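Local coordinates for protein DNA helicase uvsW (Enterobacteria phage T4, PDB 1RIF) that couples ATP hydrolysis to 3'-5' unwinding of duplex DNA and to branch migration, serving recombination-dependent repair and stalled replication forks in the phage, at residues E157-P165 with W222-E233. The protein carries 1 engineered substitution. Numbering follows the deposited sequence.
Sequences EGKILIIVP and WFSQFGMMMNDE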
ATOM      1  N   GLU A 157     -12.450   3.940  11.885  1.00 23.04           N
ATOM      2  CA  GLU A 157     -12.132   3.265  13.132  1.00 26.49           C
ATOM      3  C   GLU A 157     -10.982   2.267  13.150  1.00 26.59           C
ATOM      4  O   GLU A 157     -10.518   1.884  14.225  1.00 29.23           O
ATOM      5  CB  GLU A 157     -13.364   2.553  13.662  1.00 29.15           C
ATOM      6  CG  GLU A 157     -14.408   3.451  14.259  1.00 36.09           C
ATOM      7  CD  GLU A 157     -15.391   2.647  15.064  1.00 39.39           C
ATOM      8  OE1 GLU A 157     -15.875   1.621  14.534  1.00 43.02           O
ATOM      9  OE2 GLU A 157     -15.674   3.029  16.218  1.00 42.15           O
ATOM     10  N   GLY A 158     -10.519   1.815  11.996  1.00 24.64           N
ATOM     11  CA  GLY A 158      -9.419   0.859  12.030  1.00 24.34           C
ATOM     12  C   GLY A 158      -8.089   1.405  12.543  1.00 21.58           C
ATOM     13  O   GLY A 158      -8.030   2.425  13.237  1.00 20.98           O
ATOM     14  N   LYS A 159      -7.010   0.709  12.207  1.00 19.46           N
ATOM     15  CA  LYS A 159      -5.674   1.129  12.601  1.00 16.68           C
ATOM     16  C   LYS A 159      -4.861   1.459  11.363  1.00 15.44           C
ATOM     17  O   LYS A 159      -5.275   1.165  10.235  1.00 12.97           O
ATOM     18  CB  LYS A 159      -4.968   0.030  13.387  1.00 16.47           C
ATOM     19  CG  LYS A 159      -5.440  -0.105  14.817  1.00 16.86           C
ATOM     20  CD  LYS A 159      -4.583  -1.112  15.545  1.00 20.81           C
ATOM     21  CE  LYS A 159      -4.945  -1.199  17.013  1.00 23.43           C
ATOM     22  NZ  LYS A 159      -4.104  -2.232  17.679  1.00 29.44           N
ATOM     23  N   ILE A 160      -3.703   2.075  11.585  1.00 16.94           N
ATOM     24  CA  ILE A 160      -2.797   2.456  10.504  1.00 16.53           C
ATOM     25  C   ILE A 160      -1.455   1.736  10.694  1.00 16.73           C
ATOM     26  O   ILE A 160      -0.861   1.788  11.781  1.00 16.22           O
ATOM     27  CB  ILE A 160      -2.540   3.995  10.478  1.00 15.71           C
ATOM     28  CG1 ILE A 160      -3.868   4.762  10.431  1.00 15.44           C
ATOM     29  CG2 ILE A 160      -1.705   4.363   9.261  1.00 14.81           C
ATOM     30  CD1 ILE A 160      -4.165   5.555  11.705  1.00 15.30           C
ATOM     31  N   LEU A 161      -1.002   1.046   9.642  1.00 15.43           N
ATOM     32  CA  LEU A 161       0.272   0.321   9.668  1.00 15.34           C
ATOM     33  C   LEU A 161       1.249   1.098   8.804  1.00 16.07           C
ATOM     34  O   LEU A 161       0.965   1.372   7.635  1.00 15.58           O
ATOM     35  CB  LEU A 161       0.131  -1.085   9.073  1.00 14.97           C
ATOM     36  CG  LEU A 161       1.107  -2.215   9.451  1.00 15.45           C
ATOM     37  CD1 LEU A 161       1.330  -3.075   8.223  1.00 15.01           C
ATOM     38  CD2 LEU A 161       2.432  -1.700   9.961  1.00 17.28           C
ATOM     39  N   ILE A 162       2.394   1.452   9.378  1.00 15.00           N
ATOM     40  CA  ILE A 162       3.419   2.174   8.650  1.00 14.79           C
ATOM     41  C   ILE A 162       4.670   1.309   8.676  1.00 13.97           C
ATOM     42  O   ILE A 162       5.158   0.961   9.744  1.00 14.56           O
ATOM     43  CB  ILE A 162       3.695   3.536   9.307  1.00 15.88           C
ATOM     44  CG1 ILE A 162       2.375   4.293   9.464  1.00 16.00           C
ATOM     45  CG2 ILE A 162       4.669   4.359   8.445  1.00 15.13           C
ATOM     46  CD1 ILE A 162       2.517   5.590  10.198  1.00 20.62           C
ATOM     47  N   ILE A 163       5.170   0.950   7.497  1.00 13.78           N
ATOM     48  CA  ILE A 163       6.362   0.105   7.378  1.00 13.50           C
ATOM     49  C   ILE A 163       7.571   0.955   6.971  1.00 13.38           C
ATOM     50  O   ILE A 163       7.528   1.664   5.976  1.00 13.25           O
ATOM     51  CB  ILE A 163       6.134  -1.028   6.319  1.00 12.72           C
ATOM     52  CG1 ILE A 163       4.875  -1.833   6.681  1.00 14.95           C
ATOM     53  CG2 ILE A 163       7.355  -1.962   6.252  1.00 12.00           C
ATOM     54  CD1 ILE A 163       4.515  -2.956   5.692  1.00 16.24           C
ATOM     55  N   VAL A 164       8.643   0.895   7.751  1.00 16.12           N
ATOM     56  CA  VAL A 164       9.839   1.670   7.436  1.00 18.05           C
ATOM     57  C   VAL A 164      11.015   0.721   7.212  1.00 19.33           C
ATOM     58  O   VAL A 164      10.986  -0.424   7.662  1.00 19.65           O
ATOM     59  CB  VAL A 164      10.183   2.708   8.563  1.00 17.16           C
ATOM     60  CG1 VAL A 164       9.047   3.715   8.702  1.00 16.88           C
ATOM     61  CG2 VAL A 164      10.467   2.001   9.883  1.00 17.10           C
ATOM     62  N   PRO A 165      12.058   1.183   6.502  1.00 20.11           N
ATOM     63  CA  PRO A 165      13.220   0.328   6.237  1.00 20.63           C
ATOM     64  C   PRO A 165      14.058  -0.178   7.411  1.00 21.27           C
ATOM     65  O   PRO A 165      14.626  -1.269   7.322  1.00 23.03           O
ATOM     66  CB  PRO A 165      14.034   1.145   5.231  1.00 20.67           C
ATOM     67  CG  PRO A 165      13.621   2.550   5.486  1.00 22.62           C
ATOM     68  CD  PRO A 165      12.150   2.451   5.756  1.00 19.70           C
ATOM     69  N   TRP A 222      -3.597 -10.919  11.895  1.00 24.27           N
ATOM     70  CA  TRP A 222      -3.141  -9.684  12.526  1.00 23.19           C
ATOM     71  C   TRP A 222      -3.353  -8.464  11.628  1.00 24.15           C
ATOM     72  O   TRP A 222      -3.560  -7.349  12.117  1.00 23.62           O
ATOM     73  CB  TRP A 222      -1.656  -9.796  12.875  1.00 23.48           C
ATOM     74  CG  TRP A 222      -1.076  -8.576  13.547  1.00 22.90           C
ATOM     75  CD1 TRP A 222      -1.212  -8.223  14.857  1.00 21.34           C
ATOM     76  CD2 TRP A 222      -0.228  -7.577  12.947  1.00 22.90           C
ATOM     77  NE1 TRP A 222      -0.493  -7.075  15.117  1.00 22.63           N
ATOM     78  CE2 TRP A 222       0.120  -6.661  13.964  1.00 22.41           C
ATOM     79  CE3 TRP A 222       0.274  -7.375  11.653  1.00 22.50           C
ATOM     80  CZ2 TRP A 222       0.953  -5.554  13.727  1.00 23.04           C
ATOM     81  CZ3 TRP A 222       1.106  -6.269  11.419  1.00 21.75           C
ATOM     82  CH2 TRP A 222       1.434  -5.380  12.453  1.00 21.90           C
ATOM     83  N   PHE A 223      -3.311  -8.679  10.315  1.00 23.38           N
ATOM     84  CA  PHE A 223      -3.467  -7.591   9.354  1.00 22.36           C
ATOM     85  C   PHE A 223      -4.899  -7.122   9.108  1.00 23.43           C
ATOM     86  O   PHE A 223      -5.106  -6.101   8.452  1.00 23.18           O
ATOM     87  CB  PHE A 223      -2.828  -7.979   8.014  1.00 20.64           C
ATOM     88  CG  PHE A 223      -1.348  -8.239   8.103  1.00 20.79           C
ATOM     89  CD1 PHE A 223      -0.866  -9.487   8.503  1.00 18.19           C
ATOM     90  CD2 PHE A 223      -0.435  -7.225   7.830  1.00 19.08           C
ATOM     91  CE1 PHE A 223       0.503  -9.719   8.631  1.00 19.57           C
ATOM     92  CE2 PHE A 223       0.941  -7.448   7.957  1.00 20.07           C
ATOM     93  CZ  PHE A 223       1.410  -8.697   8.358  1.00 19.19           C
ATOM     94  N   SER A 224      -5.886  -7.847   9.630  1.00 24.20           N
ATOM     95  CA  SER A 224      -7.290  -7.470   9.418  1.00 24.34           C
ATOM     96  C   SER A 224      -7.670  -6.162  10.114  1.00 23.03           C
ATOM     97  O   SER A 224      -8.610  -5.485   9.705  1.00 22.77           O
ATOM     98  CB  SER A 224      -8.217  -8.587   9.902  1.00 26.26           C
ATOM     99  OG  SER A 224      -7.935  -9.807   9.235  1.00 31.83           O
ATOM    100  N   GLN A 225      -6.925  -5.813  11.158  1.00 22.80           N
ATOM    101  CA  GLN A 225      -7.180  -4.604  11.935  1.00 21.62           C
ATOM    102  C   GLN A 225      -6.788  -3.300  11.259  1.00 19.94           C
ATOM    103  O   GLN A 225      -7.143  -2.233  11.748  1.00 18.52           O
ATOM    104  CB  GLN A 225      -6.454  -4.685  13.275  1.00 22.06           C
ATOM    105  CG  GLN A 225      -4.959  -4.917  13.155  1.00 23.07           C
ATOM    106  CD  GLN A 225      -4.299  -5.113  14.506  1.00 24.76           C
ATOM    107  OE1 GLN A 225      -3.316  -5.848  14.634  1.00 23.90           O
ATOM    108  NE2 GLN A 225      -4.829  -4.443  15.523  1.00 24.59           N
ATOM    109  N   PHE A 226      -6.078  -3.373  10.138  1.00 18.12           N
ATOM    110  CA  PHE A 226      -5.642  -2.152   9.472  1.00 18.79           C
ATOM    111  C   PHE A 226      -6.523  -1.624   8.354  1.00 17.42           C
ATOM    112  O   PHE A 226      -6.943  -2.374   7.475  1.00 18.93           O
ATOM    113  CB  PHE A 226      -4.206  -2.326   8.972  1.00 17.06           C
ATOM    114  CG  PHE A 226      -3.231  -2.611  10.074  1.00 20.54           C
ATOM    115  CD1 PHE A 226      -2.785  -3.911  10.312  1.00 20.11           C
ATOM    116  CD2 PHE A 226      -2.813  -1.593  10.926  1.00 18.47           C
ATOM    117  CE1 PHE A 226      -1.942  -4.189  11.386  1.00 19.98           C
ATOM    118  CE2 PHE A 226      -1.970  -1.861  12.005  1.00 19.64           C
ATOM    119  CZ  PHE A 226      -1.534  -3.161  12.237  1.00 18.91           C
ATOM    120  N   GLY A 227      -6.810  -0.323   8.411  1.00 15.77           N
ATOM    121  CA  GLY A 227      -7.621   0.312   7.392  1.00 14.99           C
ATOM    122  C   GLY A 227      -6.739   1.074   6.412  1.00 14.84           C
ATOM    123  O   GLY A 227      -7.128   1.350   5.273  1.00 13.79           O
ATOM    124  N   MET A 228      -5.543   1.423   6.871  1.00 14.65           N
ATOM    125  CA  MET A 228      -4.581   2.142   6.053  1.00 15.73           C
ATOM    126  C   MET A 228      -3.189   1.591   6.322  1.00 15.54           C
ATOM    127  O   MET A 228      -2.865   1.235   7.446  1.00 15.66           O
ATOM    128  CB  MET A 228      -4.609   3.638   6.372  1.00 16.87           C
ATOM    129  CG  MET A 228      -3.585   4.454   5.594  1.00 17.73           C
ATOM    130  SD  MET A 228      -3.569   6.215   6.040  1.00 18.10           S
ATOM    131  CE  MET A 228      -4.995   6.810   5.107  1.00 16.30           C
ATOM    132  N   MET A 229      -2.375   1.512   5.275  1.00 17.85           N
ATOM    133  CA  MET A 229      -1.006   1.008   5.379  1.00 18.91           C
ATOM    134  C   MET A 229      -0.111   1.824   4.451  1.00 18.45           C
ATOM    135  O   MET A 229      -0.492   2.153   3.325  1.00 17.99           O
ATOM    136  CB  MET A 229      -0.955  -0.487   5.000  1.00 19.54           C
ATOM    137  CG  MET A 229       0.432  -1.137   5.007  1.00 23.21           C
ATOM    138  SD  MET A 229       1.441  -0.862   3.501  1.00 27.13           S
ATOM    139  CE  MET A 229       0.599  -1.904   2.324  1.00 26.22           C
ATOM    140  N   MET A 230       1.074   2.153   4.949  1.00 18.03           N
ATOM    141  CA  MET A 230       2.059   2.916   4.200  1.00 18.74           C
ATOM    142  C   MET A 230       3.434   2.263   4.317  1.00 19.01           C
ATOM    143  O   MET A 230       3.802   1.734   5.375  1.00 18.76           O
ATOM    144  CB  MET A 230       2.175   4.339   4.755  1.00 21.53           C
ATOM    145  CG  MET A 230       0.938   5.193   4.667  1.00 25.36           C
ATOM    146  SD  MET A 230       1.139   6.615   5.760  1.00 26.73           S
ATOM    147  CE  MET A 230      -0.265   6.436   6.827  1.00 24.50           C
ATOM    148  N   ASN A 231       4.194   2.318   3.228  1.00 18.06           N
ATOM    149  CA  ASN A 231       5.547   1.780   3.213  1.00 17.12           C
ATOM    150  C   ASN A 231       6.468   2.833   2.590  1.00 17.38           C
ATOM    151  O   ASN A 231       6.425   3.074   1.382  1.00 15.88           O
ATOM    152  CB  ASN A 231       5.602   0.471   2.415  1.00 14.84           C
ATOM    153  CG  ASN A 231       7.018  -0.116   2.337  1.00 15.86           C
ATOM    154  OD1 ASN A 231       7.867   0.133   3.200  1.00 17.13           O
ATOM    155  ND2 ASN A 231       7.262  -0.914   1.312  1.00 13.45           N
ATOM    156  N   ASP A 232       7.268   3.482   3.430  1.00 16.63           N
ATOM    157  CA  ASP A 232       8.206   4.490   2.963  1.00 18.49           C
ATOM    158  C   ASP A 232       9.411   3.738   2.393  1.00 16.42           C
ATOM    159  O   ASP A 232       9.970   2.880   3.063  1.00 15.59           O
ATOM    160  CB  ASP A 232       8.622   5.399   4.129  1.00 22.51           C
ATOM    161  CG  ASP A 232       9.418   6.612   3.674  1.00 26.98           C
ATOM    162  OD1 ASP A 232       8.972   7.322   2.749  1.00 29.73           O
ATOM    163  OD2 ASP A 232      10.497   6.863   4.243  1.00 33.12           O
ATOM    164  N   GLU A 233       9.792   4.072   1.159  1.00 15.75           N
ATOM    165  CA  GLU A 233      10.895   3.424   0.438  1.00 16.36           C
ATOM    166  C   GLU A 233      10.400   2.050   0.008  1.00 14.72           C
ATOM    167  O   GLU A 233      11.070   1.044   0.202  1.00 14.82           O
ATOM    168  CB  GLU A 233      12.133   3.258   1.327  1.00 17.61           C
ATOM    169  CG  GLU A 233      12.747   4.543   1.790  1.00 20.81           C
ATOM    170  CD  GLU A 233      13.311   5.359   0.649  1.00 25.13           C
ATOM    171  OE1 GLU A 233      12.550   5.712  -0.275  1.00 26.11           O
ATOM    172  OE2 GLU A 233      14.523   5.654   0.676  1.00 29.08           O
TER
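Leu161 and Met230 sit at the middle of a parallel ladder, in which strands 159-163 and 228-232 run 11° from parallel. Leu161 N gives its hydrogen to Met228 O at 2.9 Å, and Leu161 O receives that of Met230 N at 2.8 Å; the alternation continues through Ile163 N to Met230 O and Asp232 N to Ile163 O. At the start of the ladder the register slips by one residue. Lys159 pairs with Phe226 but Ile160 with Met228, so Gly227 is the extra residue of a beta bulge, where the chain turns a corner: its N reaches Lys159 O at 2.8 Å, while Met228 N makes a weak bond to the same oxygen.

Among the apolar contacts, Leu161 CB lies over one face of the Phe226 ring, 3.7 Å from the centroid, a CH-pi contact; the aliphatic CG of Gln225 rests near the rim of the opposite face. Phe226 has CG anti to its carbonyl carbon (chi1 -60°), which places the ring against Leu161 CB of the neighbouring strand. The side chains of Leu161 and Met229 lie side by side, CD1 of Leu161 being 3.9 Å from CG of Met229. On the reverse face of the sheet, beta-branched Ile160 and Ile162 suit an extended backbone, and flexible Met230 bends at chi3 to bring CE within 3.5 Å of Ile160 CG2. Helices 141-155 and 167-180 pack on this face.

The polar side chains gather at the ends. Lys159 extends past the Gln225 amide, and its NZ is hydrogen-bonded to Asn203 O. Beyond the ladder, Pro165 CD meets Asp232 O at 3.5 Å, while Asp232 and Glu233 both form salt bridges with the engineered Arg141 of the predicted ATP site, bridges that belong to this variant. These are adjacent central strands of the parallel P-loop NTPase sheet in the ATP-binding, first RecA-like domain of a superfamily 2 helicase, the second delivering the predicted DEAH box at its C-terminal end.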